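Cytochrome C (Marichromatium purpuratum 984, PDB 5LO9) probably oxidises thiosulfate to tetrathionate, and can probably run the reverse reaction, moving the electrons through covalently bound c-type hemes. Local coordinates at residues Y430-G435 against A472-Q477; A403-A408 against V419-L424; P380-P385 against Q461-V466; N294-D299 against I360-T365. All blocks are in the same frame, centred on the assembly; numbering follows the deposited sequence.

Contact 1 of 4, residues Y430-G435 against A472-Q477; sequences YNWGAG and AHERPQ. With HEC (heme c), chain E; THJ (thiosulfate), chain J.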
# COMPACT_ATOMS: atom_id res chain seq x y z
N TYR A 430 -18.62 8.22 -17.89
CA TYR A 430 -17.27 8.63 -17.57
C TYR A 430 -16.86 9.81 -18.44
O TYR A 430 -17.38 9.98 -19.56
CB TYR A 430 -16.29 7.48 -17.78
CG TYR A 430 -16.40 6.75 -19.11
CD1 TYR A 430 -15.72 7.21 -20.25
CD2 TYR A 430 -17.17 5.60 -19.23
CE1 TYR A 430 -15.80 6.56 -21.46
CE2 TYR A 430 -17.26 4.91 -20.47
CZ TYR A 430 -16.57 5.40 -21.57
OH TYR A 430 -16.63 4.76 -22.77
N ASN A 431 -15.92 10.62 -17.95
CA ASN A 431 -15.61 11.86 -18.64
C ASN A 431 -14.45 11.65 -19.63
O ASN A 431 -13.93 10.54 -19.79
CB ASN A 431 -15.38 13.03 -17.64
CG ASN A 431 -14.02 13.00 -16.87
OD1 ASN A 431 -12.97 12.55 -17.36
ND2 ASN A 431 -14.07 13.58 -15.66
N TRP A 432 -14.08 12.73 -20.33
CA TRP A 432 -13.17 12.64 -21.47
C TRP A 432 -11.73 12.37 -21.05
O TRP A 432 -10.88 12.14 -21.93
CB TRP A 432 -13.21 13.93 -22.29
CG TRP A 432 -14.26 13.98 -23.38
CD1 TRP A 432 -15.39 14.75 -23.39
CD2 TRP A 432 -14.25 13.27 -24.60
NE1 TRP A 432 -16.08 14.56 -24.56
CE2 TRP A 432 -15.40 13.65 -25.32
CE3 TRP A 432 -13.38 12.35 -25.17
CZ2 TRP A 432 -15.71 13.12 -26.57
CZ3 TRP A 432 -13.68 11.82 -26.41
CH2 TRP A 432 -14.83 12.21 -27.09
N GLY A 433 -11.44 12.39 -19.75
CA GLY A 433 -10.12 12.06 -19.29
C GLY A 433 -9.99 10.62 -18.87
O GLY A 433 -8.87 10.15 -18.63
N ALA A 434 -11.10 9.89 -18.80
CA ALA A 434 -11.06 8.50 -18.32
C ALA A 434 -10.47 7.58 -19.38
O ALA A 434 -10.69 7.76 -20.59
CB ALA A 434 -12.46 8.00 -17.95
N GLY A 435 -9.69 6.60 -18.92
CA GLY A 435 -9.05 5.66 -19.81
C GLY A 435 -10.01 4.96 -20.74
O GLY A 435 -9.65 4.63 -21.88
N ALA A 472 -17.13 8.03 -29.64
CA ALA A 472 -17.20 9.18 -30.51
C ALA A 472 -18.40 10.05 -30.18
O ALA A 472 -18.75 10.93 -30.95
CB ALA A 472 -17.21 8.72 -31.96
N HIS A 473 -18.96 9.86 -29.01
CA HIS A 473 -20.08 10.64 -28.50
C HIS A 473 -19.58 11.65 -27.48
O HIS A 473 -18.52 11.48 -26.86
CB HIS A 473 -21.11 9.73 -27.83
CG HIS A 473 -21.85 8.83 -28.76
ND1 HIS A 473 -21.34 7.63 -29.22
CD2 HIS A 473 -23.09 8.93 -29.29
CE1 HIS A 473 -22.22 7.04 -30.01
NE2 HIS A 473 -23.30 7.81 -30.07
N GLU A 474 -20.36 12.71 -27.26
CA GLU A 474 -19.93 13.61 -26.20
C GLU A 474 -20.19 12.98 -24.85
O GLU A 474 -21.06 12.11 -24.69
CB GLU A 474 -20.65 14.97 -26.27
CG GLU A 474 -20.07 15.94 -27.28
CD GLU A 474 -18.65 16.44 -26.94
OE1 GLU A 474 -18.22 16.33 -25.77
OE2 GLU A 474 -17.96 16.93 -27.86
N ARG A 475 -19.44 13.45 -23.87
CA ARG A 475 -19.50 13.03 -22.47
C ARG A 475 -18.89 14.19 -21.70
O ARG A 475 -18.37 15.11 -22.34
CB ARG A 475 -18.70 11.75 -22.23
CG ARG A 475 -17.20 11.92 -22.59
CD ARG A 475 -16.39 10.65 -22.42
NE ARG A 475 -16.81 9.64 -23.40
CZ ARG A 475 -17.71 8.69 -23.15
NH1 ARG A 475 -18.31 8.60 -21.96
NH2 ARG A 475 -17.99 7.82 -24.10
N PRO A 476 -18.87 14.16 -20.37
CA PRO A 476 -18.37 15.33 -19.62
C PRO A 476 -16.94 15.70 -19.98
O PRO A 476 -16.11 14.86 -20.32
CB PRO A 476 -18.49 14.89 -18.17
CG PRO A 476 -19.63 13.90 -18.18
CD PRO A 476 -19.42 13.15 -19.47
N GLN A 477 -16.70 17.00 -19.92
CA GLN A 477 -15.41 17.55 -20.32
C GLN A 477 -14.24 16.95 -19.53
O GLN A 477 -14.37 16.52 -18.37
CB GLN A 477 -15.45 19.05 -20.13
CG GLN A 477 -14.19 19.77 -20.54
CD GLN A 477 -13.92 19.69 -21.99
OE1 GLN A 477 -13.07 18.93 -22.44
NE2 GLN A 477 -14.67 20.48 -22.76
FE HEC E . -10.64 1.85 -12.64
CHA HEC E . -7.46 0.93 -13.81
CHB HEC E . -9.59 1.40 -9.33
CHC HEC E . -13.75 3.03 -11.46
CHD HEC E . -11.80 1.90 -15.87
NA HEC E . -8.85 1.26 -11.75
C1A HEC E . -7.72 0.96 -12.38
C2A HEC E . -6.62 0.60 -11.46
C3A HEC E . -7.23 0.73 -10.15
C4A HEC E . -8.63 1.15 -10.43
CMA HEC E . -6.59 0.46 -8.84
CAA HEC E . -5.22 0.16 -11.82
CBA HEC E . -5.28 -1.25 -12.41
CGA HEC E . -3.89 -1.81 -12.66
O1A HEC E . -3.80 -3.05 -12.80
O2A HEC E . -2.89 -1.03 -12.74
NB HEC E . -11.52 2.17 -10.77
C1B HEC E . -10.94 1.92 -9.58
C2B HEC E . -11.80 2.26 -8.44
C3B HEC E . -13.01 2.75 -9.07
C4B HEC E . -12.73 2.66 -10.51
CMB HEC E . -11.50 2.10 -6.99
CAB HEC E . -14.24 3.25 -8.38
CBB HEC E . -13.86 4.51 -7.61
NC HEC E . -12.46 2.39 -13.51
C1C HEC E . -13.58 2.81 -12.90
C2C HEC E . -14.71 3.02 -13.83
C3C HEC E . -14.12 2.69 -15.14
C4C HEC E . -12.73 2.30 -14.81
CMC HEC E . -16.10 3.48 -13.47
CAC HEC E . -14.75 2.65 -16.52
CBC HEC E . -15.47 3.92 -16.83
ND HEC E . -9.76 1.49 -14.49
C1D HEC E . -10.39 1.57 -15.65
C2D HEC E . -9.52 1.25 -16.80
C3D HEC E . -8.20 0.96 -16.22
C4D HEC E . -8.50 1.16 -14.77
CMD HEC E . -9.96 1.27 -18.22
CAD HEC E . -6.90 0.56 -16.88
CBD HEC E . -6.37 1.54 -17.95
CGD HEC E . -5.99 2.97 -17.52
O1D HEC E . -6.78 3.72 -16.87
O2D HEC E . -4.86 3.40 -17.87
S1 THJ J . -8.78 6.03 -14.64
O1 THJ J . -7.78 6.83 -13.86
O2 THJ J . -8.23 5.62 -15.97
O3 THJ J . -9.93 6.91 -14.93
S2 THJ J . -9.43 4.61 -13.64
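R475 threads between Y430 and W432 and meets the two rings in different ways. Its guanidinium lies flat on the Y430 ring, planes 6° apart, with R475 CZ 3.3 Å from Y430 CE1. The R475 side chain bends at chi3 (67°) to lay it there, which also brings R475 NH1 2.9 Å from Y430 O, in the plane of the guanidinium. Farther back, R475 CG sits over the five-membered ring of W432, 3.4 Å from its centroid: a flat cation for one ring, a methylene for the other. The W432 indole NE1 donates at its edge to E474 OE1 (3.0 Å), reaching it from above the carboxylate plane; backbone nitrogens of G512 and G514 also hold that carboxylate. The 430-435 loop makes a type I turn from N431 to A434, with W432 in its second position. It is closed by A434 N to N431 O, and within it N431 OD1 accepts from G433 N (2.8 Å), an Asx turn. W432 N is bound by P476 O at 2.9 Å. The turn leads into the thiosulfate pocket, where G435 N bonds weakly to thiosulfate O2. Y430 CD2 lies 3.4 Å from CBC of the heme facing thiosulfate; N471 binds Y430 OH.

Contact 2 of 4, residues A403-A408 against V419-L424; sequences ALCHGA and VVFPPL. With HEC (heme c), chain F; EDO (1,2-ethanediol), chain Q.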
# COMPACT_ATOMS: atom_id res chain seq x y z
N ALA A 403 -27.44 -2.33 -27.09
CA ALA A 403 -28.50 -1.39 -26.76
C ALA A 403 -29.55 -2.02 -25.84
O ALA A 403 -30.20 -1.31 -25.08
CB ALA A 403 -29.15 -0.91 -28.05
N LEU A 404 -29.73 -3.33 -25.91
CA LEU A 404 -30.73 -3.97 -25.07
C LEU A 404 -30.58 -3.58 -23.60
O LEU A 404 -31.57 -3.41 -22.87
CB LEU A 404 -30.62 -5.49 -25.25
CG LEU A 404 -31.56 -6.41 -24.48
CD1 LEU A 404 -33.00 -6.42 -25.04
CD2 LEU A 404 -30.96 -7.78 -24.50
N CYS A 405 -29.33 -3.49 -23.13
CA CYS A 405 -28.99 -3.14 -21.76
C CYS A 405 -28.58 -1.69 -21.63
O CYS A 405 -29.12 -0.95 -20.81
CB CYS A 405 -27.85 -4.04 -21.29
SG CYS A 405 -28.20 -5.78 -21.21
N HIS A 406 -27.64 -1.25 -22.47
CA HIS A 406 -27.09 0.08 -22.33
C HIS A 406 -27.96 1.17 -22.95
O HIS A 406 -27.67 2.35 -22.72
CB HIS A 406 -25.69 0.12 -22.93
CG HIS A 406 -24.72 -0.69 -22.15
ND1 HIS A 406 -24.25 -0.30 -20.91
CD2 HIS A 406 -24.13 -1.88 -22.41
CE1 HIS A 406 -23.41 -1.21 -20.45
NE2 HIS A 406 -23.32 -2.18 -21.34
N GLY A 407 -29.00 0.82 -23.70
CA GLY A 407 -29.95 1.80 -24.22
C GLY A 407 -29.61 2.23 -25.64
O GLY A 407 -28.45 2.22 -26.08
N ALA A 408 -30.63 2.62 -26.38
CA ALA A 408 -30.42 3.03 -27.77
C ALA A 408 -29.52 4.25 -27.86
O ALA A 408 -28.76 4.40 -28.84
CB ALA A 408 -31.77 3.30 -28.40
N VAL A 419 -27.02 1.69 -10.14
CA VAL A 419 -26.65 1.52 -11.54
C VAL A 419 -26.82 0.06 -11.90
O VAL A 419 -26.05 -0.79 -11.45
CB VAL A 419 -25.20 1.95 -11.82
CG1 VAL A 419 -24.96 1.91 -13.32
CG2 VAL A 419 -24.89 3.34 -11.30
N VAL A 420 -27.76 -0.23 -12.78
CA VAL A 420 -27.86 -1.58 -13.31
C VAL A 420 -27.03 -1.71 -14.57
O VAL A 420 -26.15 -2.57 -14.64
CB VAL A 420 -29.32 -1.95 -13.59
CG1 VAL A 420 -29.37 -3.31 -14.19
CG2 VAL A 420 -30.12 -1.92 -12.34
N PHE A 421 -27.28 -0.85 -15.55
CA PHE A 421 -26.54 -0.86 -16.81
C PHE A 421 -25.91 0.51 -16.97
O PHE A 421 -26.63 1.52 -17.08
CB PHE A 421 -27.44 -1.18 -18.00
CG PHE A 421 -28.21 -2.43 -17.81
CD1 PHE A 421 -27.53 -3.61 -17.54
CD2 PHE A 421 -29.60 -2.44 -17.88
CE1 PHE A 421 -28.22 -4.78 -17.34
CE2 PHE A 421 -30.32 -3.62 -17.65
CZ PHE A 421 -29.62 -4.79 -17.40
N PRO A 422 -24.59 0.61 -16.93
CA PRO A 422 -23.96 1.91 -16.91
C PRO A 422 -24.21 2.67 -18.19
O PRO A 422 -24.11 2.10 -19.29
CB PRO A 422 -22.46 1.57 -16.77
CG PRO A 422 -22.44 0.23 -16.20
CD PRO A 422 -23.62 -0.47 -16.73
N PRO A 423 -24.48 3.97 -18.09
CA PRO A 423 -24.39 4.88 -19.24
C PRO A 423 -23.02 4.86 -19.87
O PRO A 423 -22.01 4.99 -19.19
CB PRO A 423 -24.66 6.25 -18.61
CG PRO A 423 -25.22 6.00 -17.30
CD PRO A 423 -24.77 4.66 -16.84
N LEU A 424 -22.99 4.80 -21.20
CA LEU A 424 -21.74 4.71 -21.93
C LEU A 424 -21.35 6.00 -22.62
O LEU A 424 -20.23 6.09 -23.14
CB LEU A 424 -21.83 3.60 -22.97
CG LEU A 424 -22.20 2.22 -22.42
CD1 LEU A 424 -22.09 1.21 -23.58
CD2 LEU A 424 -21.29 1.81 -21.24
FE HEC F . -22.10 -3.85 -21.12
CHA HEC F . -20.50 -2.62 -18.28
CHB HEC F . -19.97 -2.01 -23.19
CHC HEC F . -23.46 -5.43 -23.89
CHD HEC F . -24.66 -5.21 -19.10
NA HEC F . -20.52 -2.53 -20.80
C1A HEC F . -20.04 -2.15 -19.60
C2A HEC F . -18.92 -1.18 -19.73
C3A HEC F . -18.76 -1.02 -21.17
C4A HEC F . -19.81 -1.90 -21.73
CMA HEC F . -17.74 -0.15 -21.85
CAA HEC F . -18.09 -0.50 -18.69
CBA HEC F . -18.21 1.01 -18.90
CGA HEC F . -18.91 1.73 -17.78
O1A HEC F . -19.28 1.07 -16.80
O2A HEC F . -19.07 2.96 -17.91
NB HEC F . -21.76 -3.74 -23.17
C1B HEC F . -20.89 -2.96 -23.80
C2B HEC F . -20.92 -3.15 -25.27
C3B HEC F . -21.94 -4.17 -25.47
C4B HEC F . -22.38 -4.47 -24.09
CMB HEC F . -20.10 -2.44 -26.29
CAB HEC F . -22.42 -4.79 -26.76
CBB HEC F . -21.22 -5.46 -27.39
NC HEC F . -23.76 -5.08 -21.44
C1C HEC F . -24.14 -5.60 -22.60
C2C HEC F . -25.38 -6.39 -22.53
C3C HEC F . -25.74 -6.33 -21.13
C4C HEC F . -24.67 -5.47 -20.55
CMC HEC F . -26.08 -7.06 -23.66
CAC HEC F . -26.93 -6.89 -20.38
CBC HEC F . -27.21 -8.35 -20.54
ND HEC F . -22.49 -3.92 -19.07
C1D HEC F . -23.53 -4.50 -18.47
C2D HEC F . -23.44 -4.37 -16.99
C3D HEC F . -22.22 -3.63 -16.75
C4D HEC F . -21.70 -3.40 -18.11
CMD HEC F . -24.37 -4.88 -15.94
CAD HEC F . -21.67 -3.22 -15.43
CBD HEC F . -21.05 -4.47 -14.82
CGD HEC F . -21.31 -4.57 -13.32
O1D HEC F . -22.01 -3.74 -12.71
O2D HEC F . -20.83 -5.53 -12.71
C1 EDO Q . -33.03 -0.26 -20.83
O1 EDO Q . -31.84 0.43 -21.27
C2 EDO Q . -32.97 -1.79 -21.04
O2 EDO Q . -33.98 -2.57 -20.33
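The CALCH sequence 402-406 is a cytochrome c CXXCH motif, whose C405 and H406 pack against the end of strand 418-421 and the loop after it. C405 SG is joined to heme CAC by a thioether. H406 NE2 binds the heme iron (FE) at 2.1 Å, with M450 as the other axial ligand. On the far side of the imidazole, H406 ND1 donates in the carbonyl plane to P422 O (2.9 Å, 152°), which lies near the ring plane. Held at both nitrogens, the ring cannot readily turn, and the carbonyl probably polarises it toward a stronger iron donor. L424 CD1 rests over one imidazole face, 3.5 Å from H406 CG. F421, at a classic beta bulge with V420, is sandwiched: V420 CG1 covers one face and C405 CB the other, 3.9 Å from the ring centroid. Its CG lies beside the backbone N (chi1 -53°), directing the ring at the thioether. An alanine here is likely to open a gap beside C405 and the heme edge, where V420 CG1 would lose its aromatic partner. C405 SG stands 4.3 Å from the F421 ring centroid, and F421 CD1 3.6 Å from heme CHD.

Contact 3 of 4, residues P380-P385 against Q461-V466; sequences PRLQPP and QEAWDV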
# COMPACT_ATOMS: atom_id res chain seq x y z
N PRO A 380 -7.04 -7.68 -21.96
CA PRO A 380 -6.15 -8.25 -23.00
C PRO A 380 -6.02 -7.31 -24.18
O PRO A 380 -7.01 -6.95 -24.82
CB PRO A 380 -6.84 -9.56 -23.39
CG PRO A 380 -7.73 -9.87 -22.22
CD PRO A 380 -8.18 -8.57 -21.68
N ARG A 381 -4.79 -6.88 -24.45
CA ARG A 381 -4.55 -5.96 -25.56
C ARG A 381 -4.79 -6.66 -26.89
O ARG A 381 -4.47 -7.84 -27.06
CB ARG A 381 -3.13 -5.42 -25.49
CG ARG A 381 -2.91 -4.05 -26.15
CD ARG A 381 -1.47 -3.54 -25.94
NE ARG A 381 -0.97 -3.86 -24.60
CZ ARG A 381 -1.00 -3.05 -23.54
NH1 ARG A 381 -1.47 -1.81 -23.66
NH2 ARG A 381 -0.53 -3.48 -22.36
N LEU A 382 -5.38 -5.91 -27.82
CA LEU A 382 -5.70 -6.36 -29.17
C LEU A 382 -4.69 -5.82 -30.17
O LEU A 382 -4.12 -4.75 -29.96
CB LEU A 382 -7.08 -5.86 -29.60
CG LEU A 382 -8.26 -6.17 -28.70
CD1 LEU A 382 -9.51 -5.52 -29.28
CD2 LEU A 382 -8.41 -7.63 -28.60
N GLN A 383 -4.51 -6.54 -31.27
CA GLN A 383 -3.71 -6.01 -32.37
C GLN A 383 -4.47 -4.89 -33.06
O GLN A 383 -5.68 -5.03 -33.32
CB GLN A 383 -3.32 -7.12 -33.34
CG GLN A 383 -2.52 -6.61 -34.57
CD GLN A 383 -1.03 -6.23 -34.31
OE1 GLN A 383 -0.53 -5.26 -34.90
NE2 GLN A 383 -0.32 -7.00 -33.46
N PRO A 384 -3.85 -3.75 -33.32
CA PRO A 384 -4.58 -2.65 -33.93
C PRO A 384 -4.94 -3.02 -35.35
O PRO A 384 -4.20 -3.74 -36.03
CB PRO A 384 -3.59 -1.48 -33.87
CG PRO A 384 -2.27 -2.10 -33.79
CD PRO A 384 -2.46 -3.35 -33.01
N PRO A 385 -6.09 -2.56 -35.84
CA PRO A 385 -6.55 -2.96 -37.17
C PRO A 385 -5.78 -2.24 -38.27
O PRO A 385 -5.63 -1.02 -38.25
CB PRO A 385 -8.03 -2.56 -37.17
CG PRO A 385 -8.15 -1.48 -36.13
CD PRO A 385 -6.91 -1.49 -35.26
N GLN A 461 -12.01 -7.08 -34.41
CA GLN A 461 -12.43 -5.98 -35.27
C GLN A 461 -13.82 -5.47 -34.86
O GLN A 461 -14.05 -4.26 -34.83
CB GLN A 461 -12.43 -6.44 -36.73
CG GLN A 461 -12.71 -5.31 -37.73
CD GLN A 461 -11.55 -4.31 -37.86
OE1 GLN A 461 -10.43 -4.70 -38.25
NE2 GLN A 461 -11.80 -3.04 -37.50
N GLU A 462 -14.74 -6.37 -34.52
CA GLU A 462 -16.04 -5.90 -34.07
C GLU A 462 -15.86 -5.07 -32.80
O GLU A 462 -16.44 -3.99 -32.66
CB GLU A 462 -17.00 -7.08 -33.84
CG GLU A 462 -17.49 -7.80 -35.11
CD GLU A 462 -18.12 -9.19 -34.90
OE1 GLU A 462 -18.18 -9.71 -33.78
OE2 GLU A 462 -18.47 -9.83 -35.89
N ALA A 463 -15.02 -5.54 -31.88
CA ALA A 463 -14.78 -4.77 -30.67
C ALA A 463 -14.21 -3.40 -30.98
O ALA A 463 -14.66 -2.40 -30.41
CB ALA A 463 -13.82 -5.52 -29.75
N TRP A 464 -13.24 -3.34 -31.89
CA TRP A 464 -12.71 -2.05 -32.32
C TRP A 464 -13.79 -1.14 -32.90
O TRP A 464 -13.83 0.06 -32.60
CB TRP A 464 -11.63 -2.22 -33.37
CG TRP A 464 -10.30 -2.67 -32.90
CD1 TRP A 464 -9.75 -3.90 -33.05
CD2 TRP A 464 -9.33 -1.87 -32.24
NE1 TRP A 464 -8.49 -3.92 -32.52
CE2 TRP A 464 -8.21 -2.68 -32.01
CE3 TRP A 464 -9.30 -0.53 -31.80
CZ2 TRP A 464 -7.08 -2.21 -31.35
CZ3 TRP A 464 -8.19 -0.07 -31.16
CH2 TRP A 464 -7.09 -0.91 -30.95
N ASP A 465 -14.66 -1.67 -33.76
CA ASP A 465 -15.67 -0.81 -34.36
C ASP A 465 -16.67 -0.32 -33.30
O ASP A 465 -17.04 0.86 -33.30
CB ASP A 465 -16.36 -1.53 -35.52
CG ASP A 465 -15.37 -1.85 -36.68
OD1 ASP A 465 -14.31 -1.18 -36.79
OD2 ASP A 465 -15.63 -2.77 -37.49
N VAL A 466 -17.12 -1.20 -32.39
CA VAL A 466 -18.10 -0.74 -31.40
C VAL A 466 -17.46 0.26 -30.45
O VAL A 466 -18.13 1.18 -29.95
CB VAL A 466 -18.73 -1.88 -30.58
CG1 VAL A 466 -20.03 -1.35 -29.97
CG2 VAL A 466 -19.05 -3.02 -31.41
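The amide nitrogen NE2 of Q461, whose side chain lies against P385, is held by two oxygens: D465 OD1, one helical turn on, at 3.2 Å, and the carbonyl oxygen of G388. The D465 bond leaves in the amide plane and meets the carboxylate from above. With the amide fixed this way, Q461 OE1 faces the proline ring, 3.4 Å from P385 CB. The bulk of the contact is the W464 indole, wedged between L382 and P385. P385 CD lies over the centre of one face, 3.9 Å from the centroid of the five-membered ring, and L382 CD1 over the opposite face, nearer the rim, 4.1 Å from the same centroid. L382 gets there with its CG beside the backbone N (chi1 -54°), bringing L382 CD1 4.3 Å from A463 CB. W464 NE1 makes a weak, bent hydrogen bond to Q383 O (3.1 Å, 132°), and P384 CA comes up to W464 CZ2. Loop 380-385 thus packs L382, P384 and P385 round W464 on helix 460-470 of the cytochrome c domain. W464 also touches V439 and D440 of helix 439-449, A463 packs on A447 there, and D465 forms a salt bridge with R393 of helix 391-401.

Contact 4 of 4, residues N294-D299 against I360-T365; sequences NGRRAD and IFWLAT. With EDO (1,2-ethanediol), chain B; EDO (1,2-ethanediol), chain X.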
# COMPACT_ATOMS: atom_id res chain seq x y z
N ASN A 294 -16.82 -7.28 -8.99
CA ASN A 294 -16.44 -6.40 -7.88
C ASN A 294 -14.93 -6.39 -7.67
O ASN A 294 -14.44 -6.33 -6.54
CB ASN A 294 -17.18 -6.79 -6.61
CG ASN A 294 -17.53 -5.59 -5.75
OD1 ASN A 294 -17.83 -4.50 -6.28
ND2 ASN A 294 -17.53 -5.78 -4.43
N GLY A 295 -14.20 -6.39 -8.77
CA GLY A 295 -12.77 -6.30 -8.73
C GLY A 295 -12.07 -7.62 -8.74
O GLY A 295 -10.85 -7.64 -8.66
N ARG A 296 -12.79 -8.74 -8.91
CA ARG A 296 -12.12 -10.04 -8.83
C ARG A 296 -11.79 -10.67 -10.18
O ARG A 296 -10.99 -11.61 -10.22
CB ARG A 296 -12.98 -11.04 -8.07
CG ARG A 296 -13.44 -10.59 -6.69
CD ARG A 296 -14.49 -11.50 -6.17
NE ARG A 296 -14.59 -11.54 -4.72
CZ ARG A 296 -13.92 -12.39 -3.95
NH1 ARG A 296 -13.05 -13.25 -4.47
NH2 ARG A 296 -14.11 -12.34 -2.65
N ARG A 297 -12.36 -10.16 -11.28
CA ARG A 297 -12.35 -10.88 -12.55
C ARG A 297 -11.06 -10.67 -13.34
O ARG A 297 -10.76 -9.56 -13.80
CB ARG A 297 -13.52 -10.43 -13.40
CG ARG A 297 -13.57 -11.07 -14.76
CD ARG A 297 -14.15 -12.44 -14.67
NE ARG A 297 -14.64 -12.90 -15.97
CZ ARG A 297 -14.93 -14.16 -16.26
NH1 ARG A 297 -14.76 -15.12 -15.36
NH2 ARG A 297 -15.41 -14.45 -17.44
N ALA A 298 -10.32 -11.76 -13.52
CA ALA A 298 -9.20 -11.71 -14.44
C ALA A 298 -9.66 -11.23 -15.81
O ALA A 298 -10.75 -11.58 -16.29
CB ALA A 298 -8.57 -13.07 -14.57
N ASP A 299 -8.80 -10.43 -16.43
CA ASP A 299 -9.01 -9.80 -17.73
C ASP A 299 -10.09 -8.72 -17.71
O ASP A 299 -10.47 -8.21 -18.77
CB ASP A 299 -9.34 -10.84 -18.81
CG ASP A 299 -8.16 -11.77 -19.12
OD1 ASP A 299 -6.97 -11.36 -19.04
OD2 ASP A 299 -8.46 -12.93 -19.49
N ILE A 360 -9.09 -3.71 -1.46
CA ILE A 360 -8.21 -4.14 -2.54
C ILE A 360 -7.07 -4.97 -1.99
O ILE A 360 -6.63 -5.94 -2.62
CB ILE A 360 -7.70 -2.92 -3.30
CG1 ILE A 360 -8.85 -2.26 -4.08
CG2 ILE A 360 -6.61 -3.33 -4.22
CD1 ILE A 360 -8.56 -0.79 -4.51
N PHE A 361 -6.53 -4.57 -0.85
CA PHE A 361 -5.47 -5.32 -0.19
C PHE A 361 -5.94 -6.73 0.10
O PHE A 361 -5.24 -7.71 -0.18
CB PHE A 361 -5.08 -4.59 1.11
CG PHE A 361 -4.17 -5.35 2.07
CD1 PHE A 361 -4.61 -5.70 3.34
CD2 PHE A 361 -2.85 -5.63 1.73
CE1 PHE A 361 -3.76 -6.35 4.23
CE2 PHE A 361 -2.00 -6.28 2.63
CZ PHE A 361 -2.46 -6.64 3.88
N TRP A 362 -7.13 -6.85 0.66
CA TRP A 362 -7.65 -8.16 1.00
C TRP A 362 -7.80 -9.06 -0.23
O TRP A 362 -7.38 -10.22 -0.20
CB TRP A 362 -8.98 -7.99 1.71
CG TRP A 362 -9.68 -9.26 1.91
CD1 TRP A 362 -9.29 -10.28 2.71
CD2 TRP A 362 -10.92 -9.65 1.33
NE1 TRP A 362 -10.21 -11.29 2.67
CE2 TRP A 362 -11.23 -10.92 1.83
CE3 TRP A 362 -11.80 -9.05 0.44
CZ2 TRP A 362 -12.36 -11.61 1.47
CZ3 TRP A 362 -12.93 -9.72 0.08
CH2 TRP A 362 -13.20 -11.00 0.59
N LEU A 363 -8.36 -8.53 -1.33
CA LEU A 363 -8.51 -9.36 -2.53
C LEU A 363 -7.18 -9.91 -3.00
O LEU A 363 -7.14 -10.96 -3.66
CB LEU A 363 -9.12 -8.58 -3.67
CG LEU A 363 -10.56 -8.16 -3.52
CD1 LEU A 363 -10.96 -7.34 -4.71
CD2 LEU A 363 -11.44 -9.39 -3.36
N ALA A 364 -6.08 -9.22 -2.68
CA ALA A 364 -4.74 -9.55 -3.14
C ALA A 364 -3.99 -10.49 -2.20
O ALA A 364 -2.78 -10.72 -2.41
CB ALA A 364 -3.94 -8.28 -3.33
N THR A 365 -4.66 -11.01 -1.17
CA THR A 365 -4.03 -11.93 -0.23
C THR A 365 -3.28 -13.05 -0.95
O THR A 365 -3.85 -13.79 -1.76
CB THR A 365 -5.08 -12.54 0.68
OG1 THR A 365 -5.77 -11.53 1.42
CG2 THR A 365 -4.39 -13.37 1.63
C1 EDO B . -18.16 -8.46 -2.31
O1 EDO B . -18.95 -8.42 -3.48
C2 EDO B . -16.91 -9.31 -2.59
O2 EDO B . -15.61 -8.69 -2.75
C1 EDO X . -5.82 -10.06 4.76
O1 EDO X . -6.11 -11.44 4.41
C2 EDO X . -4.64 -10.04 5.74
O2 EDO X . -5.08 -9.99 7.11
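N294 and G295, just after the CXXCH motif 287-291, both have positive phi (58° and 93°), and the chain then passes the last turn of helix 351-363 with R296 CA 7.3 Å from L363 CA. A side chain at G295 would point at L363, whose CD1 approaches G295 O to 4.0 Å. R296 carries most of the side-chain contact. Extended from CG to NE (chi2 168°), it reaches across L363, and L363 CD2 sits over the centre of one guanidinium face, 3.9 Å from R296 CZ. Beyond it, R296 NH2 comes within 3.6 Å of W362 CH2, the guanidinium and indole planes standing nearly perpendicular. NH2 also donates to P247 O, and W362 NE1 to A251 O, so both groups are tied to the same 247-251 loop. A leucine in place of R296 would probably leave P247 O without this donor and uncover L363 CD2 and the W362 rim. F361 and A364 face the second subunit, on Y310 and T369 of that chain. At the helix end T365 OG1 donates to W362 O (2.6 Å) on a carbonyl lone pair, and T365 N binds the same oxygen at 3.0 Å.

All four contacts lie in the C-terminal half, which holds two hemes; contacts 1 and 2 touch them directly. Contact 1 lies at the heme facing the bound thiosulfate, probably the catalytic one: thiosulfate S2 is 3.2 Å from the heme iron there. Contact 2 carries the proximal side of the neighbouring heme, and the side chain of P422 is about 14 Å from the thiosulfate. The two are joined directly, R475 NH2 lying 3.0 Å from L424 O, a probable hydrogen bond, with centres 16 Å apart. Contact 2 is nested within the loop closed by contact 3, whose segments alternate along the chain with those of contact 1. Contact 4 meets contact 3 where P380 CG packs on D299 OD1 (3.6 Å).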